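Local structure of BH2358 protein (Bacillus halodurans C-125, 2RBD) at residues E54-Q57 / A58-E62; R97-D100 / P101-S104; K147-K150 / L151-K155. The protein is of unknown function but, as a putative spore coat protein of a ferritin-like family, probably serves a structural role in the spore. All coordinates share one frame; numbering follows the deposited sequence.

Contact 1 (E54-Q57 / A58-E62)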
ATOM      1  N   GLU A  54     -15.507  -8.727  19.905  1.00 13.65           N
ATOM      2  CA  GLU A  54     -16.181  -8.609  18.627  1.00 14.45           C
ATOM      3  C   GLU A  54     -15.213  -8.815  17.465  1.00 14.28           C
ATOM      4  O   GLU A  54     -15.551  -9.462  16.483  1.00 15.25           O
ATOM      5  CB  GLU A  54     -16.820  -7.246  18.522  1.00 14.16           C
ATOM      6  CG  GLU A  54     -17.546  -7.060  17.196  1.00 23.05           C
ATOM      7  CD  GLU A  54     -18.265  -5.742  17.027  1.00 25.91           C
ATOM      8  OE1 GLU A  54     -18.399  -5.018  18.051  1.00 22.27           O
ATOM      9  OE2 GLU A  54     -18.679  -5.495  15.844  1.00 26.15           O
ATOM     10  N   ALA A  55     -14.032  -8.232  17.571  1.00 14.81           N
ATOM     11  CA  ALA A  55     -13.025  -8.426  16.549  1.00 13.75           C
ATOM     12  C   ALA A  55     -12.632  -9.885  16.369  1.00 13.77           C
ATOM     13  O   ALA A  55     -12.491 -10.344  15.230  1.00 13.74           O
ATOM     14  CB  ALA A  55     -11.790  -7.582  16.832  1.00 12.75           C
ATOM     15  N   ILE A  56     -12.409 -10.578  17.492  1.00 11.57           N
ATOM     16  CA  ILE A  56     -12.078 -12.011  17.452  1.00 13.61           C
ATOM     17  C   ILE A  56     -13.180 -12.769  16.731  1.00 15.52           C
ATOM     18  O   ILE A  56     -12.913 -13.579  15.852  1.00 14.59           O
ATOM     19  CB  ILE A  56     -11.867 -12.547  18.859  1.00 12.30           C
ATOM     20  CG1 ILE A  56     -10.585 -11.945  19.477  1.00 13.98           C
ATOM     21  CG2 ILE A  56     -11.790 -14.089  18.846  1.00 14.45           C
ATOM     22  CD1 ILE A  56     -10.515 -12.026  21.012  1.00 12.01           C
ATOM     23  N   GLN A  57     -14.426 -12.508  17.072  1.00 14.67           N
ATOM     24  CA  GLN A  57     -15.531 -13.240  16.470  0.70 18.43           C
ATOM     25  C   GLN A  57     -15.634 -12.942  14.964  1.00 16.45           C
ATOM     26  O   GLN A  57     -15.876 -13.828  14.157  1.00 18.50           O
ATOM     27  CB  GLN A  57     -16.823 -12.877  17.224  0.70 18.26           C
ATOM     28  CG  GLN A  57     -17.996 -13.790  16.953  0.70 29.03           C
ATOM     29  CD  GLN A  57     -19.225 -13.457  17.800  0.70 28.49           C
ATOM     30  OE1 GLN A  57     -19.133 -13.183  19.012  0.70 33.24           O
ATOM     31  NE2 GLN A  57     -20.384 -13.495  17.158  0.70 28.74           N
ATOM     32  N   ALA A  58     -15.437 -11.681  14.601  1.00 16.63           N
ATOM     33  CA  ALA A  58     -15.464 -11.252  13.192  1.00 16.07           C
ATOM     34  C   ALA A  58     -14.385 -11.961  12.381  1.00 15.76           C
ATOM     35  O   ALA A  58     -14.637 -12.451  11.280  1.00 15.05           O
ATOM     36  CB  ALA A  58     -15.337  -9.728  13.080  1.00 15.02           C
HETATM   37  N   MSE A  59     -13.203 -12.091  12.961  1.00 13.96           N
HETATM   38  CA  MSE A  59     -12.105 -12.776  12.269  1.00 14.71           C
HETATM   39  C   MSE A  59     -12.340 -14.258  12.164  1.00 15.28           C
HETATM   40  O   MSE A  59     -12.015 -14.876  11.144  1.00 14.61           O
HETATM   41  CB  MSE A  59     -10.791 -12.490  12.975  1.00 13.99           C
HETATM   42  CG  MSE A  59     -10.320 -11.040  12.754  1.00 14.32           C
HETATM   43 SE   MSE A  59      -8.537 -10.661  13.380  0.80 13.04          SE
HETATM   44  CE  MSE A  59      -8.847 -10.716  15.289  1.00 15.72           C
ATOM     45  N   GLN A  60     -12.940 -14.829  13.202  1.00 13.79           N
ATOM     46  CA  GLN A  60     -13.316 -16.229  13.148  1.00 16.15           C
ATOM     47  C   GLN A  60     -14.336 -16.473  12.047  1.00 17.04           C
ATOM     48  O   GLN A  60     -14.273 -17.490  11.353  1.00 15.55           O
ATOM     49  CB  GLN A  60     -13.851 -16.666  14.501  1.00 18.04           C
ATOM     50  CG  GLN A  60     -12.722 -16.848  15.509  1.00 18.44           C
ATOM     51  CD  GLN A  60     -13.204 -17.102  16.914  1.00 20.35           C
ATOM     52  OE1 GLN A  60     -14.284 -16.666  17.313  1.00 22.04           O
ATOM     53  NE2 GLN A  60     -12.379 -17.767  17.680  1.00 22.46           N
ATOM     54  N   ASP A  61     -15.249 -15.549  11.846  1.00 16.34           N
ATOM     55  CA  ASP A  61     -16.244 -15.682  10.750  0.70 18.22           C
ATOM     56  C   ASP A  61     -15.585 -15.592   9.390  1.00 17.19           C
ATOM     57  O   ASP A  61     -15.919 -16.363   8.462  1.00 18.36           O
ATOM     58  CB  ASP A  61     -17.329 -14.590  10.795  0.70 21.10           C
ATOM     59  CG  ASP A  61     -18.232 -14.682  12.004  0.70 24.47           C
ATOM     60  OD1 ASP A  61     -18.267 -15.731  12.667  0.70 29.87           O
ATOM     61  OD2 ASP A  61     -18.944 -13.687  12.277  0.70 31.90           O
ATOM     62  N   GLU A  62     -14.674 -14.632   9.232  1.00 16.24           N
ATOM     63  CA  GLU A  62     -13.885 -14.525   8.012  1.00 15.80           C
ATOM     64  C   GLU A  62     -13.127 -15.836   7.771  1.00 16.06           C
ATOM     65  O   GLU A  62     -13.114 -16.379   6.655  1.00 15.17           O
ATOM     66  CB  GLU A  62     -12.919 -13.366   8.078  1.00 16.68           C
ATOM     67  CG  GLU A  62     -13.585 -12.009   8.082  1.00 20.03           C
ATOM     68  CD  GLU A  62     -12.578 -10.887   8.036  1.00 20.85           C
ATOM     69  OE1 GLU A  62     -11.370 -11.110   8.199  1.00 20.78           O
ATOM     70  OE2 GLU A  62     -13.013  -9.730   7.892  1.00 26.93           O
TER

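Contact 2 (R97-D100 / P101-S104)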
ATOM      1  N   ARG A  97       2.928  -5.648  30.920  1.00 14.18           N
ATOM      2  CA  ARG A  97       1.506  -5.317  30.748  0.70 15.16           C
ATOM      3  C   ARG A  97       1.298  -4.349  29.599  1.00 15.20           C
ATOM      4  O   ARG A  97       1.963  -3.315  29.525  1.00 17.78           O
ATOM      5  CB  ARG A  97       0.958  -4.662  32.044  0.70 16.07           C
ATOM      6  CG  ARG A  97      -0.300  -3.728  31.860  0.70 24.70           C
ATOM      7  CD  ARG A  97      -1.584  -4.235  32.482  0.70 32.67           C
ATOM      8  NE  ARG A  97      -2.791  -3.785  31.765  0.70 29.35           N
ATOM      9  CZ  ARG A  97      -3.448  -2.634  31.917  0.70 28.09           C
ATOM     10  NH1 ARG A  97      -3.008  -1.683  32.734  0.70 35.61           N
ATOM     11  NH2 ARG A  97      -4.540  -2.393  31.172  0.70 28.01           N
ATOM     12  N   PHE A  98       0.331  -4.631  28.729  1.00 13.82           N
ATOM     13  CA  PHE A  98      -0.130  -3.692  27.746  1.00 13.84           C
ATOM     14  C   PHE A  98      -1.315  -2.963  28.319  1.00 16.70           C
ATOM     15  O   PHE A  98      -2.221  -3.554  28.884  1.00 17.51           O
ATOM     16  CB  PHE A  98      -0.510  -4.393  26.436  1.00 16.69           C
ATOM     17  CG  PHE A  98       0.693  -4.972  25.713  1.00 18.92           C
ATOM     18  CD1 PHE A  98       1.437  -4.213  24.870  1.00 28.12           C
ATOM     19  CD2 PHE A  98       1.084  -6.261  25.949  1.00 21.73           C
ATOM     20  CE1 PHE A  98       2.580  -4.774  24.236  1.00 24.56           C
ATOM     21  CE2 PHE A  98       2.222  -6.789  25.335  1.00 25.56           C
ATOM     22  CZ  PHE A  98       2.954  -6.031  24.509  1.00 20.96           C
ATOM     23  N   ASN A  99      -1.266  -1.663  28.179  1.00 15.04           N
ATOM     24  CA  ASN A  99      -2.278  -0.791  28.727  1.00 15.90           C
ATOM     25  C   ASN A  99      -3.350  -0.467  27.706  1.00 15.87           C
ATOM     26  O   ASN A  99      -3.099  -0.493  26.517  1.00 15.84           O
ATOM     27  CB  ASN A  99      -1.595   0.487  29.234  1.00 20.29           C
ATOM     28  CG  ASN A  99      -0.529   0.163  30.260  1.00 29.83           C
ATOM     29  OD1 ASN A  99      -0.863  -0.343  31.328  1.00 34.06           O
ATOM     30  ND2 ASN A  99       0.760   0.341  29.903  1.00 37.54           N
ATOM     31  N   ASP A 100      -4.506  -0.032  28.199  1.00 15.17           N
ATOM     32  CA  ASP A 100      -5.689   0.114  27.353  1.00 15.73           C
ATOM     33  C   ASP A 100      -5.496   1.033  26.137  1.00 14.95           C
ATOM     34  O   ASP A 100      -5.821   0.654  25.043  1.00 14.59           O
ATOM     35  CB  ASP A 100      -6.900   0.580  28.171  1.00 17.08           C
ATOM     36  CG  ASP A 100      -7.334  -0.446  29.194  1.00 22.33           C
ATOM     37  OD1 ASP A 100      -6.954  -1.631  29.082  1.00 19.56           O
ATOM     38  OD2 ASP A 100      -8.049  -0.079  30.126  1.00 20.52           O
ATOM     39  N   PRO A 101      -4.948   2.244  26.331  1.00 14.65           N
ATOM     40  CA  PRO A 101      -4.757   3.089  25.151  1.00 15.02           C
ATOM     41  C   PRO A 101      -3.860   2.474  24.083  1.00 15.19           C
ATOM     42  O   PRO A 101      -4.134   2.615  22.886  1.00 17.48           O
ATOM     43  CB  PRO A 101      -4.095   4.334  25.716  1.00 18.37           C
ATOM     44  CG  PRO A 101      -4.385   4.279  27.166  1.00 19.14           C
ATOM     45  CD  PRO A 101      -4.487   2.902  27.561  1.00 17.60           C
ATOM     46  N   GLU A 102      -2.807   1.806  24.516  1.00 15.43           N
ATOM     47  CA  GLU A 102      -1.922   1.228  23.531  0.60 14.27           C
ATOM     48  C   GLU A 102      -2.527  -0.032  22.872  1.00 14.70           C
ATOM     49  O   GLU A 102      -2.329  -0.205  21.672  1.00 14.05           O
ATOM     50  CB  GLU A 102      -0.538   1.027  24.113  0.60 14.22           C
ATOM     51  CG  GLU A 102       0.238   2.344  24.273  0.60 21.03           C
ATOM     52  CD  GLU A 102      -0.235   3.204  25.431  0.60 27.96           C
ATOM     53  OE1 GLU A 102      -0.617   2.638  26.484  0.60 23.61           O
ATOM     54  OE2 GLU A 102      -0.206   4.452  25.291  0.60 22.03           O
ATOM     55  N   ILE A 103      -3.332  -0.805  23.576  1.00 14.14           N
ATOM     56  CA  ILE A 103      -4.079  -1.929  22.999  1.00 13.53           C
ATOM     57  C   ILE A 103      -5.032  -1.395  21.925  1.00 13.68           C
ATOM     58  O   ILE A 103      -5.097  -1.905  20.817  1.00 13.21           O
ATOM     59  CB  ILE A 103      -4.874  -2.675  24.071  1.00 13.57           C
ATOM     60  CG1 ILE A 103      -3.920  -3.440  25.001  1.00 15.12           C
ATOM     61  CG2 ILE A 103      -5.859  -3.692  23.434  1.00 10.43           C
ATOM     62  CD1 ILE A 103      -4.574  -3.922  26.302  1.00 13.53           C
ATOM     63  N   SER A 104      -5.779  -0.351  22.280  1.00 13.63           N
ATOM     64  CA  SER A 104      -6.724   0.243  21.335  1.00 13.81           C
ATOM     65  C   SER A 104      -6.034   0.764  20.093  1.00 15.01           C
ATOM     66  O   SER A 104      -6.513   0.538  18.974  1.00 16.36           O
ATOM     67  CB  SER A 104      -7.528   1.356  22.005  1.00 14.15           C
ATOM     68  OG  SER A 104      -8.649   1.695  21.203  1.00 19.88           O
TER

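Contact 3 (K147-K150 / L151-K155)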
ATOM      1  N   LYS A 147     -16.342   2.074  14.865  1.00 14.95           N
ATOM      2  CA  LYS A 147     -16.540   1.790  16.294  1.00 16.86           C
ATOM      3  C   LYS A 147     -15.279   2.003  17.110  1.00 16.70           C
ATOM      4  O   LYS A 147     -15.344   2.553  18.207  1.00 17.12           O
ATOM      5  CB  LYS A 147     -17.059   0.374  16.498  1.00 17.94           C
ATOM      6  CG  LYS A 147     -18.437   0.089  16.003  1.00 23.57           C
ATOM      7  CD  LYS A 147     -18.585  -1.441  16.105  1.00 31.07           C
ATOM      8  CE  LYS A 147     -19.920  -1.889  16.509  1.00 39.89           C
ATOM      9  NZ  LYS A 147     -19.788  -3.015  17.461  1.00 31.98           N
HETATM   10  N   MSE A 148     -14.123   1.559  16.603  1.00 13.95           N
HETATM   11  CA  MSE A 148     -12.854   1.843  17.263  1.00 14.64           C
HETATM   12  C   MSE A 148     -12.562   3.322  17.373  1.00 16.80           C
HETATM   13  O   MSE A 148     -12.132   3.769  18.391  1.00 15.02           O
HETATM   14  CB  MSE A 148     -11.704   1.101  16.538  1.00 14.54           C
HETATM   15  CG  MSE A 148     -11.762  -0.415  16.639  1.00 16.28           C
HETATM   16 SE   MSE A 148     -11.729  -1.137  18.451  0.80 16.78          SE
HETATM   17  CE  MSE A 148     -10.131  -0.267  19.138  1.00 16.98           C
ATOM     18  N   LEU A 149     -12.809   4.085  16.314  1.00 15.88           N
ATOM     19  CA  LEU A 149     -12.594   5.514  16.362  1.00 15.51           C
ATOM     20  C   LEU A 149     -13.493   6.143  17.424  1.00 15.40           C
ATOM     21  O   LEU A 149     -13.028   6.983  18.191  1.00 15.88           O
ATOM     22  CB  LEU A 149     -12.875   6.123  15.001  1.00 15.87           C
ATOM     23  CG  LEU A 149     -12.691   7.638  14.844  1.00 17.24           C
ATOM     24  CD1 LEU A 149     -11.253   8.005  15.250  1.00 16.46           C
ATOM     25  CD2 LEU A 149     -13.036   8.066  13.409  1.00 15.97           C
ATOM     26  N   LYS A 150     -14.760   5.738  17.469  1.00 15.52           N
ATOM     27  CA  LYS A 150     -15.707   6.257  18.487  1.00 15.63           C
ATOM     28  C   LYS A 150     -15.206   5.971  19.912  1.00 17.37           C
ATOM     29  O   LYS A 150     -15.209   6.854  20.783  1.00 16.85           O
ATOM     30  CB  LYS A 150     -17.085   5.660  18.282  1.00 17.58           C
ATOM     31  CG  LYS A 150     -17.878   6.358  17.193  1.00 23.68           C
ATOM     32  CD  LYS A 150     -19.135   5.609  16.834  1.00 25.11           C
ATOM     33  CE  LYS A 150     -19.830   6.240  15.621  1.00 36.12           C
ATOM     34  NZ  LYS A 150     -21.069   5.463  15.313  1.00 46.09           N
ATOM     35  N   LEU A 151     -14.733   4.750  20.134  1.00 14.75           N
ATOM     36  CA  LEU A 151     -14.130   4.355  21.416  1.00 15.30           C
ATOM     37  C   LEU A 151     -12.980   5.253  21.792  1.00 16.39           C
ATOM     38  O   LEU A 151     -12.935   5.778  22.898  1.00 15.68           O
ATOM     39  CB  LEU A 151     -13.678   2.903  21.385  1.00 17.73           C
ATOM     40  CG  LEU A 151     -13.001   2.318  22.636  1.00 20.16           C
ATOM     41  CD1 LEU A 151     -14.054   2.013  23.662  1.00 18.85           C
ATOM     42  CD2 LEU A 151     -12.152   1.056  22.327  1.00 18.12           C
ATOM     43  N   ASN A 152     -12.020   5.421  20.878  1.00 15.31           N
ATOM     44  CA  ASN A 152     -10.844   6.210  21.148  1.00 16.31           C
ATOM     45  C   ASN A 152     -11.206   7.658  21.462  1.00 14.22           C
ATOM     46  O   ASN A 152     -10.608   8.291  22.347  1.00 17.98           O
ATOM     47  CB  ASN A 152      -9.875   6.121  19.978  1.00 16.82           C
ATOM     48  CG  ASN A 152      -9.160   4.787  19.921  1.00 18.09           C
ATOM     49  OD1 ASN A 152      -8.824   4.230  20.945  1.00 24.02           O
ATOM     50  ND2 ASN A 152      -8.937   4.268  18.708  1.00 16.14           N
ATOM     51  N   LYS A 153     -12.179   8.181  20.741  1.00 16.50           N
ATOM     52  CA  LYS A 153     -12.691   9.525  21.031  1.00 18.01           C
ATOM     53  C   LYS A 153     -13.330   9.578  22.416  1.00 18.59           C
ATOM     54  O   LYS A 153     -12.969  10.461  23.198  1.00 21.15           O
ATOM     55  CB  LYS A 153     -13.678   9.994  19.957  1.00 18.13           C
ATOM     56  CG  LYS A 153     -13.034  10.284  18.612  1.00 18.51           C
ATOM     57  CD  LYS A 153     -14.100  10.654  17.595  1.00 19.80           C
ATOM     58  CE  LYS A 153     -13.514  11.095  16.242  1.00 21.54           C
ATOM     59  NZ  LYS A 153     -14.545  11.347  15.176  1.00 20.06           N
ATOM     60  N   ASN A 154     -14.215   8.633  22.703  1.00 18.14           N
ATOM     61  CA  ASN A 154     -14.993   8.626  23.950  0.70 19.92           C
ATOM     62  C   ASN A 154     -14.081   8.525  25.174  1.00 20.13           C
ATOM     63  O   ASN A 154     -14.337   9.156  26.221  1.00 20.20           O
ATOM     64  CB  ASN A 154     -15.966   7.467  23.948  0.70 19.92           C
ATOM     65  CG  ASN A 154     -17.130   7.643  22.946  0.70 27.54           C
ATOM     66  OD1 ASN A 154     -17.346   8.729  22.429  0.70 32.50           O
ATOM     67  ND2 ASN A 154     -17.879   6.560  22.690  0.70 33.94           N
ATOM     68  N   LYS A 155     -13.040   7.697  25.056  1.00 17.97           N
ATOM     69  CA  LYS A 155     -12.110   7.408  26.154  1.00 17.33           C
ATOM     70  C   LYS A 155     -11.003   8.432  26.308  1.00 17.06           C
ATOM     71  O   LYS A 155     -10.298   8.446  27.313  1.00 20.28           O
ATOM     72  CB  LYS A 155     -11.504   6.015  25.979  1.00 17.69           C
ATOM     73  CG  LYS A 155     -12.522   4.921  25.944  1.00 14.38           C
ATOM     74  CD  LYS A 155     -13.098   4.599  27.343  1.00 18.44           C
ATOM     75  CE  LYS A 155     -14.204   3.548  27.235  1.00 20.59           C
ATOM     76  NZ  LYS A 155     -14.774   3.131  28.564  1.00 19.42           N
TER

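Contact 1 (E54-Q57 / A58-E62)
Ile-56 and Gln-60, one helical turn apart, make the side-chain contact here: they run side by side and point the same way, with Ile-56 CG2 3.8 Å from the amide carbon CD of Gln-60. The torsions explain the meeting. Ile-56 turns CG2 anti to its backbone N, while Gln-60 swings CG to the backbone N side (chi1 -75°) and then extends, so its methylene CG passes 3.3 Å from Ile-56 O and the flat amide reaches back along the helix to the methyl. An alanine here removes the amide and the chain beyond CB, and would probably leave the CG2 methyl of Ile-56 without its flank and Arg-37 without that packing partner.

The backbone supplies the hydrogen bonds, four consecutive i to i+4 links of an alpha helix. Ala-58 N to Glu-54 O measures 2.9 Å, and Met-59 N to Ala-55 O 3.0 Å; Gln-60 N and Asp-61 N follow onto Ile-56 O and Gln-57 O.

All of this lies within helix 46-72 of the four-helix bundle. Ile-56 and selenomethionine Met-59 pack on helix 16-42, against Ile-40 and Tyr-36 respectively, while Ala-55 meets Phe-144 of helix 128-155.

Contact 2 (R97-D100 / P101-S104)
The N-terminal start of helix 100-124 is formed where Asn-99, at the N-cap position, hands its carbonyl to Ile-103. The bond from Ile-103 N to Asn-99 O is 3.0 Å long and close to straight (N-H...O 162°). Ser-104 N adds the second rung of the i to i+4 ladder onto Asp-100 O at 2.9 Å. The side chain of Asn-99 makes no capping bond; in one of the two modelled conformers of Glu-102, a bend at the second torsion folds OE1 back toward the helix start, 3.6 Å from Asn-99 CB.

Apolar packing joins the loop to the first turn. Ile-103 sets CG1 beside its own backbone N, chi1 -70°, and this brings CG1 to 3.8 Å from Phe-98 CB, with CD1 3.5 Å from Phe-98 O.

Asp-100 receives Arg-97 from the loop: in one of its two modelled conformers, Arg-97 NH2 lies 3.3 Å from Asp-100 OD1 as a salt bridge. Both carboxylate oxygens are also gripped by backbone amides, OD1 by Gly-44 N and OD2 by Asp-45 N, which holds the group in place against the turn linking helices 16-42 and 46-72.

Ile-103 packs on Phe-39 of helix 16-42 and on Leu-48 and Ile-52 of helix 46-72, whereas Phe-98 meets Phe-98 of the second subunit with ring planes at about 85°.

Contact 3 (K147-K150 / L151-K155)
Met-148, a selenomethionine, and Leu-151 lie side by side and point the same way, the terminal methyl CE of Met-148 standing 4.0 Å from Leu-151 CD2. Two successive bends, chi2 -59° and chi3 -53°, curl the selenomethionine so that its end returns toward the next turn although its CB starts away from it. Leu-151 places CG anti to its backbone N (chi1 179°), which carries CD2 to that methyl.

Leu-149 and Lys-153 meet differently, their side chains crossing at a slant. Lys-153 is extended beyond CG, and its methylene CE comes to 3.8 Å from Leu-149 CG, with the ammonium NZ 4.0 Å from Leu-149 CD2. The aliphatic part of the lysine thus rests on the leucine, while NZ goes on to donate a hydrogen bond to Ile-126 O of the third subunit.

Asn-152 turns its amide toward helix 100-124, where OD1 meets Ser-104 OG and ND2 meets Ser-108 OG. Its backbone N bonds to Met-148 O at 3.0 Å, and Asn-154 N reaches Lys-150 O at 2.8 Å, two rungs of the helical ladder.

The chemistry therefore divides by helix face: Met-148 and Leu-151 offer hydrocarbon and selenium to the bundle interior, Asn-152 satisfies its buried amide through two serines, and Lys-153 combines apolar packing on Leu-149 with a polar grip on another subunit.

How the contacts relate
Contact 1 sits nearer the middle of the chain, its centre about 7 Å from the chain's centre, against about 17 Å for contacts 2 and 3. All three mix buried and more accessible residues. Contacts 1 and 3 lie within single helices, 46-72 and 128-155, whereas contact 2 begins one. Contact 1 is a backbone ladder with one alkyl-amide flank; contact 2 adds a carboxylate held by loop amides; contact 3 is apolar on one face and sends a lysine to a neighbouring subunit from another. Contacts 1 and 3 are tied by a salt bridge from Glu-54 OE1 to Lys-147 NZ at 2.5 Å, contacts 2 and 3 through the Ser-104 hydroxyl, which also packs against Met-148 CE. Contacts 2 and 3 also touch other subunits; contact 1 meets none.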